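Local coordinates for protein esterase (uncultured bacterium FLS12, PDB 4RGY) that hydrolyses esters as a low-temperature-active alkaline esterase of the alpha/beta-hydrolase clan, at residues D8-M20 and L93-A107. Sequence-based numbering, arbitrary orientation.
Sequences DFFSDVLGLSTSM and LQYWTFISEELPALA
Phe-9 points its CB toward helix 95-107, and its ring packs there: CE2 lies 3.7 Å from Leu-106 CD1 and CZ meets Phe-98 CZ edge to edge. Ser-11, small and polar, suits the strand end: chi1 of 168° swings OG away from its own N, and OG donates to Glu-102 OE1 at 2.5 Å while accepting from Leu-14 N, an ST motif. The extended Glu-102 brings OE2 to Asp-12 N at 2.8 Å. Both carboxylate oxygens use syn lone pairs here, though the Asp-12 bond is bent (130°); Val-13 N adds weak bonds to both. Losing the carboxylate, as with an alanine in place of Glu-102, is likely to leave Ser-11 OG and Asp-12 N without their partner and the turn less firmly held. A water 2.6 Å from Asp-12 OD2 and 2.7 Å from Glu-102 OE2 could ease the carboxylates' repulsion. Val-13's short fork sets CG1 against Gln-94 O and Thr-97 CG2, CG2 beside Glu-102. Leu-14's two methyls each cover a ring by CH-pi contact, CD1 Phe-98 and CD2 Tyr-95. Beyond Gly-15, whose positive phi favours glycine, long, unbranched Met-20 reaches small Ala-107 with CE. The arrangement is a beta hairpin with a G1 bulge, packed on a helix flanking the central sheet of an alpha/beta-hydrolase fold.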
loop_
_atom_site.group_PDB
_atom_site.type_symbol
_atom_site.label_atom_id
_atom_site.label_comp_id
_atom_site.label_asym_id
_atom_site.label_seq_id
_atom_site.Cartn_x
_atom_site.Cartn_y
_atom_site.Cartn_z
ATOM N N ASP A 8 5.936 -2.181 6.128
ATOM C CA ASP A 8 5.390 -1.887 7.443
ATOM C C ASP A 8 6.077 -2.797 8.451
ATOM O O ASP A 8 5.855 -4.011 8.461
ATOM C CB ASP A 8 3.880 -2.095 7.453
ATOM C CG ASP A 8 3.179 -1.219 6.452
ATOM O OD1 ASP A 8 3.534 -0.031 6.372
ATOM O OD2 ASP A 8 2.292 -1.722 5.729
ATOM N N PHE A 9 6.905 -2.202 9.308
ATOM C CA PHE A 9 7.806 -2.958 10.164
ATOM C C PHE A 9 7.821 -2.347 11.557
ATOM O O PHE A 9 7.280 -1.267 11.779
ATOM C CB PHE A 9 9.228 -2.940 9.581
ATOM C CG PHE A 9 9.835 -1.566 9.528
ATOM C CD1 PHE A 9 9.592 -0.724 8.450
ATOM C CD2 PHE A 9 10.640 -1.108 10.561
ATOM C CE1 PHE A 9 10.138 0.555 8.412
ATOM C CE2 PHE A 9 11.190 0.169 10.529
ATOM C CZ PHE A 9 10.934 0.997 9.450
ATOM N N PHE A 10 8.451 -3.039 12.497
ATOM C CA PHE A 10 8.515 -2.547 13.863
ATOM C C PHE A 10 9.876 -1.968 14.189
ATOM O O PHE A 10 10.908 -2.603 13.932
ATOM C CB PHE A 10 8.180 -3.665 14.867
ATOM C CG PHE A 10 8.005 -3.164 16.274
ATOM C CD1 PHE A 10 6.809 -2.583 16.658
ATOM C CD2 PHE A 10 9.034 -3.260 17.200
ATOM C CE1 PHE A 10 6.634 -2.104 17.941
ATOM C CE2 PHE A 10 8.867 -2.787 18.493
ATOM C CZ PHE A 10 7.657 -2.215 18.862
ATOM N N SER A 11 9.880 -0.769 14.766
ATOM C CA SER A 11 11.113 -0.177 15.261
ATOM C C SER A 11 11.232 -0.387 16.766
ATOM O O SER A 11 10.427 0.132 17.547
ATOM C CB SER A 11 11.186 1.318 14.950
ATOM O OG SER A 11 12.248 1.903 15.689
ATOM N N ASP A 12 12.238 -1.158 17.165
ATOM C CA ASP A 12 12.550 -1.362 18.571
ATOM C C ASP A 12 13.046 -0.076 19.236
ATOM O O ASP A 12 12.721 0.204 20.388
ATOM C CB ASP A 12 13.596 -2.471 18.712
ATOM C CG ASP A 12 12.997 -3.855 18.548
ATOM O OD1 ASP A 12 12.087 -4.197 19.334
ATOM O OD2 ASP A 12 13.420 -4.593 17.630
ATOM N N VAL A 13 13.814 0.720 18.497
ATOM C CA VAL A 13 14.320 1.974 19.041
ATOM C C VAL A 13 13.190 2.953 19.340
ATOM O O VAL A 13 13.198 3.609 20.382
ATOM C CB VAL A 13 15.344 2.613 18.087
ATOM C CG1 VAL A 13 15.613 4.073 18.458
ATOM C CG2 VAL A 13 16.639 1.796 18.093
ATOM N N LEU A 14 12.223 3.047 18.430
ATOM C CA LEU A 14 11.096 3.960 18.609
ATOM C C LEU A 14 9.996 3.336 19.458
ATOM O O LEU A 14 9.147 4.043 20.004
ATOM C CB LEU A 14 10.519 4.382 17.260
ATOM C CG LEU A 14 11.451 5.107 16.289
ATOM C CD1 LEU A 14 10.748 5.390 14.962
ATOM C CD2 LEU A 14 11.932 6.402 16.921
ATOM N N GLY A 15 9.999 2.010 19.555
ATOM C CA GLY A 15 8.904 1.301 20.199
ATOM C C GLY A 15 7.631 1.523 19.394
ATOM O O GLY A 15 6.563 1.791 19.960
ATOM N N LEU A 16 7.732 1.415 18.071
ATOM C CA LEU A 16 6.623 1.828 17.215
ATOM C C LEU A 16 6.612 1.112 15.880
ATOM O O LEU A 16 7.652 1.005 15.205
ATOM C CB LEU A 16 6.681 3.342 16.987
ATOM C CG LEU A 16 5.565 4.007 16.178
ATOM C CD1 LEU A 16 4.231 3.863 16.878
ATOM C CD2 LEU A 16 5.892 5.482 15.975
ATOM N N SER A 17 5.426 0.663 15.486
ATOM C CA SER A 17 5.176 0.153 14.143
ATOM C C SER A 17 5.165 1.337 13.196
ATOM O O SER A 17 4.462 2.331 13.432
ATOM C CB SER A 17 3.818 -0.538 14.082
ATOM O OG SER A 17 3.822 -1.743 14.825
ATOM N N THR A 18 5.954 1.252 12.133
ATOM C CA THR A 18 6.091 2.380 11.229
ATOM C C THR A 18 6.312 1.857 9.810
ATOM O O THR A 18 6.145 0.663 9.552
ATOM C CB THR A 18 7.205 3.331 11.749
ATOM O OG1 THR A 18 7.247 4.525 10.956
ATOM C CG2 THR A 18 8.551 2.622 11.727
ATOM N N SER A 19 6.641 2.752 8.884
ATOM C CA SER A 19 6.703 2.385 7.481
ATOM C C SER A 19 7.875 3.033 6.775
ATOM O O SER A 19 8.351 4.081 7.201
ATOM C CB SER A 19 5.420 2.819 6.774
ATOM O OG SER A 19 4.300 2.205 7.377
ATOM N N MET A 20 8.332 2.411 5.696
ATOM C CA MET A 20 9.271 3.049 4.778
ATOM C C MET A 20 8.963 2.601 3.357
ATOM O O MET A 20 8.294 1.581 3.135
ATOM C CB MET A 20 10.718 2.697 5.126
ATOM C CG MET A 20 11.065 1.233 4.938
ATOM S SD MET A 20 12.801 0.973 5.329
ATOM C CE MET A 20 12.834 -0.808 5.506
ATOM N N LEU A 93 10.639 10.628 20.947
ATOM C CA LEU A 93 11.271 9.353 20.666
ATOM C C LEU A 93 12.671 9.536 20.110
ATOM O O LEU A 93 13.084 10.649 19.731
ATOM C CB LEU A 93 10.421 8.538 19.693
ATOM C CG LEU A 93 8.967 8.342 20.138
ATOM C CD1 LEU A 93 8.165 7.561 19.088
ATOM C CD2 LEU A 93 8.909 7.640 21.485
ATOM N N GLN A 94 13.392 8.428 20.040
ATOM C CA GLN A 94 14.804 8.449 19.688
ATOM C C GLN A 94 15.025 8.352 18.186
ATOM O O GLN A 94 15.540 7.355 17.682
ATOM C CB GLN A 94 15.533 7.324 20.426
ATOM C CG GLN A 94 15.470 7.461 21.946
ATOM C CD GLN A 94 16.328 8.595 22.480
ATOM O OE1 GLN A 94 15.858 9.724 22.659
ATOM N NE2 GLN A 94 17.594 8.299 22.745
ATOM N N TYR A 95 14.651 9.412 17.472
ATOM C CA TYR A 95 14.700 9.391 16.009
ATOM C C TYR A 95 16.108 9.450 15.399
ATOM O O TYR A 95 16.307 8.992 14.283
ATOM C CB TYR A 95 13.828 10.494 15.425
ATOM C CG TYR A 95 12.341 10.266 15.609
ATOM C CD1 TYR A 95 11.617 9.513 14.698
ATOM C CD2 TYR A 95 11.669 10.829 16.684
ATOM C CE1 TYR A 95 10.249 9.321 14.865
ATOM C CE2 TYR A 95 10.321 10.652 16.853
ATOM C CZ TYR A 95 9.621 9.906 15.938
ATOM O OH TYR A 95 8.267 9.735 16.129
ATOM N N TRP A 96 17.075 10.011 16.124
ATOM C CA TRP A 96 18.465 9.980 15.662
ATOM C C TRP A 96 19.059 8.579 15.766
ATOM O O TRP A 96 19.698 8.100 14.821
ATOM C CB TRP A 96 19.328 10.945 16.466
ATOM C CG TRP A 96 20.809 10.746 16.238
ATOM C CD1 TRP A 96 21.713 10.260 17.143
ATOM C CD2 TRP A 96 21.559 11.049 15.046
ATOM N NE1 TRP A 96 22.973 10.237 16.589
ATOM C CE2 TRP A 96 22.908 10.712 15.307
ATOM C CE3 TRP A 96 21.218 11.545 13.779
ATOM C CZ2 TRP A 96 23.920 10.876 14.357
ATOM C CZ3 TRP A 96 22.226 11.716 12.838
ATOM C CH2 TRP A 96 23.562 11.378 13.134
ATOM N N THR A 97 18.837 7.907 16.892
ATOM C CA THR A 97 19.327 6.545 17.017
ATOM C C THR A 97 18.623 5.659 15.984
ATOM O O THR A 97 19.226 4.759 15.395
ATOM C CB THR A 97 19.167 6.020 18.456
ATOM O OG1 THR A 97 20.004 6.803 19.319
ATOM C CG2 THR A 97 19.593 4.560 18.571
ATOM N N PHE A 98 17.347 5.940 15.734
ATOM C CA PHE A 98 16.616 5.231 14.698
ATOM C C PHE A 98 17.253 5.450 13.323
ATOM O O PHE A 98 17.599 4.487 12.624
ATOM C CB PHE A 98 15.153 5.695 14.688
ATOM C CG PHE A 98 14.356 5.168 13.526
ATOM C CD1 PHE A 98 14.062 3.806 13.420
ATOM C CD2 PHE A 98 13.889 6.034 12.542
ATOM C CE1 PHE A 98 13.322 3.319 12.354
ATOM C CE2 PHE A 98 13.142 5.552 11.474
ATOM C CZ PHE A 98 12.859 4.192 11.381
ATOM N N ILE A 99 17.406 6.707 12.912
ATOM C CA ILE A 99 17.867 6.964 11.553
ATOM C C ILE A 99 19.334 6.568 11.340
ATOM O O ILE A 99 19.715 6.138 10.247
ATOM C CB ILE A 99 17.601 8.428 11.105
ATOM C CG1 ILE A 99 17.642 8.549 9.581
ATOM C CG2 ILE A 99 18.587 9.411 11.761
ATOM C CD1 ILE A 99 16.505 7.844 8.866
ATOM N N SER A 100 20.153 6.691 12.383
ATOM C CA SER A 100 21.594 6.481 12.223
ATOM C C SER A 100 22.041 5.048 12.504
ATOM O O SER A 100 23.122 4.641 12.072
ATOM C CB SER A 100 22.379 7.446 13.120
ATOM O OG SER A 100 22.182 7.144 14.494
ATOM N N GLU A 101 21.218 4.284 13.219
ATOM C CA GLU A 101 21.600 2.931 13.620
ATOM C C GLU A 101 20.593 1.873 13.168
ATOM O O GLU A 101 20.908 1.000 12.353
ATOM C CB GLU A 101 21.802 2.852 15.138
ATOM C CG GLU A 101 22.809 3.852 15.714
ATOM C CD GLU A 101 24.243 3.508 15.372
ATOM O OE1 GLU A 101 24.501 2.353 14.972
ATOM O OE2 GLU A 101 25.116 4.393 15.503
ATOM N N GLU A 102 19.376 1.942 13.702
ATOM C CA GLU A 102 18.411 0.873 13.478
ATOM C C GLU A 102 17.890 0.793 12.051
ATOM O O GLU A 102 17.781 -0.291 11.472
ATOM C CB GLU A 102 17.235 0.980 14.438
ATOM C CG GLU A 102 16.401 -0.294 14.449
ATOM C CD GLU A 102 15.122 -0.164 15.232
ATOM O OE1 GLU A 102 14.555 0.943 15.279
ATOM O OE2 GLU A 102 14.673 -1.185 15.791
ATOM N N LEU A 103 17.547 1.938 11.482
ATOM C CA LEU A 103 16.930 1.945 10.166
ATOM C C LEU A 103 17.831 1.371 9.076
ATOM O O LEU A 103 17.379 0.515 8.316
ATOM C CB LEU A 103 16.451 3.344 9.813
ATOM C CG LEU A 103 15.610 3.524 8.565
ATOM C CD1 LEU A 103 14.936 4.733 8.891
ATOM C CD2 LEU A 103 16.424 3.734 7.315
ATOM N N PRO A 104 19.103 1.812 8.993
ATOM C CA PRO A 104 19.967 1.190 7.986
ATOM C C PRO A 104 20.150 -0.307 8.235
ATOM O O PRO A 104 20.175 -1.086 7.279
ATOM C CB PRO A 104 21.293 1.938 8.145
ATOM C CG PRO A 104 20.921 3.232 8.786
ATOM C CD PRO A 104 19.784 2.921 9.691
ATOM N N ALA A 105 20.254 -0.712 9.497
ATOM C CA ALA A 105 20.372 -2.132 9.814
ATOM C C ALA A 105 19.148 -2.909 9.350
ATOM O O ALA A 105 19.274 -3.994 8.778
ATOM C CB ALA A 105 20.604 -2.347 11.309
ATOM N N LEU A 106 17.960 -2.363 9.598
ATOM C CA LEU A 106 16.732 -3.040 9.191
ATOM C C LEU A 106 16.632 -3.133 7.672
ATOM O O LEU A 106 16.284 -4.177 7.116
ATOM C CB LEU A 106 15.506 -2.321 9.756
ATOM C CG LEU A 106 15.267 -2.497 11.259
ATOM C CD1 LEU A 106 14.194 -1.540 11.744
ATOM C CD2 LEU A 106 14.889 -3.934 11.608
ATOM N N ALA A 107 16.934 -2.040 6.987
ATOM C CA ALA A 107 16.891 -2.056 5.534
ATOM C C ALA A 107 17.837 -3.109 4.970
ATOM O O ALA A 107 17.467 -3.861 4.067
ATOM C CB ALA A 107 17.217 -0.677 4.970
HETATM O O HOH W 1 13.360 -3.508 15.250
HETATM O O HOH W 2 12.355 6.092 21.246
#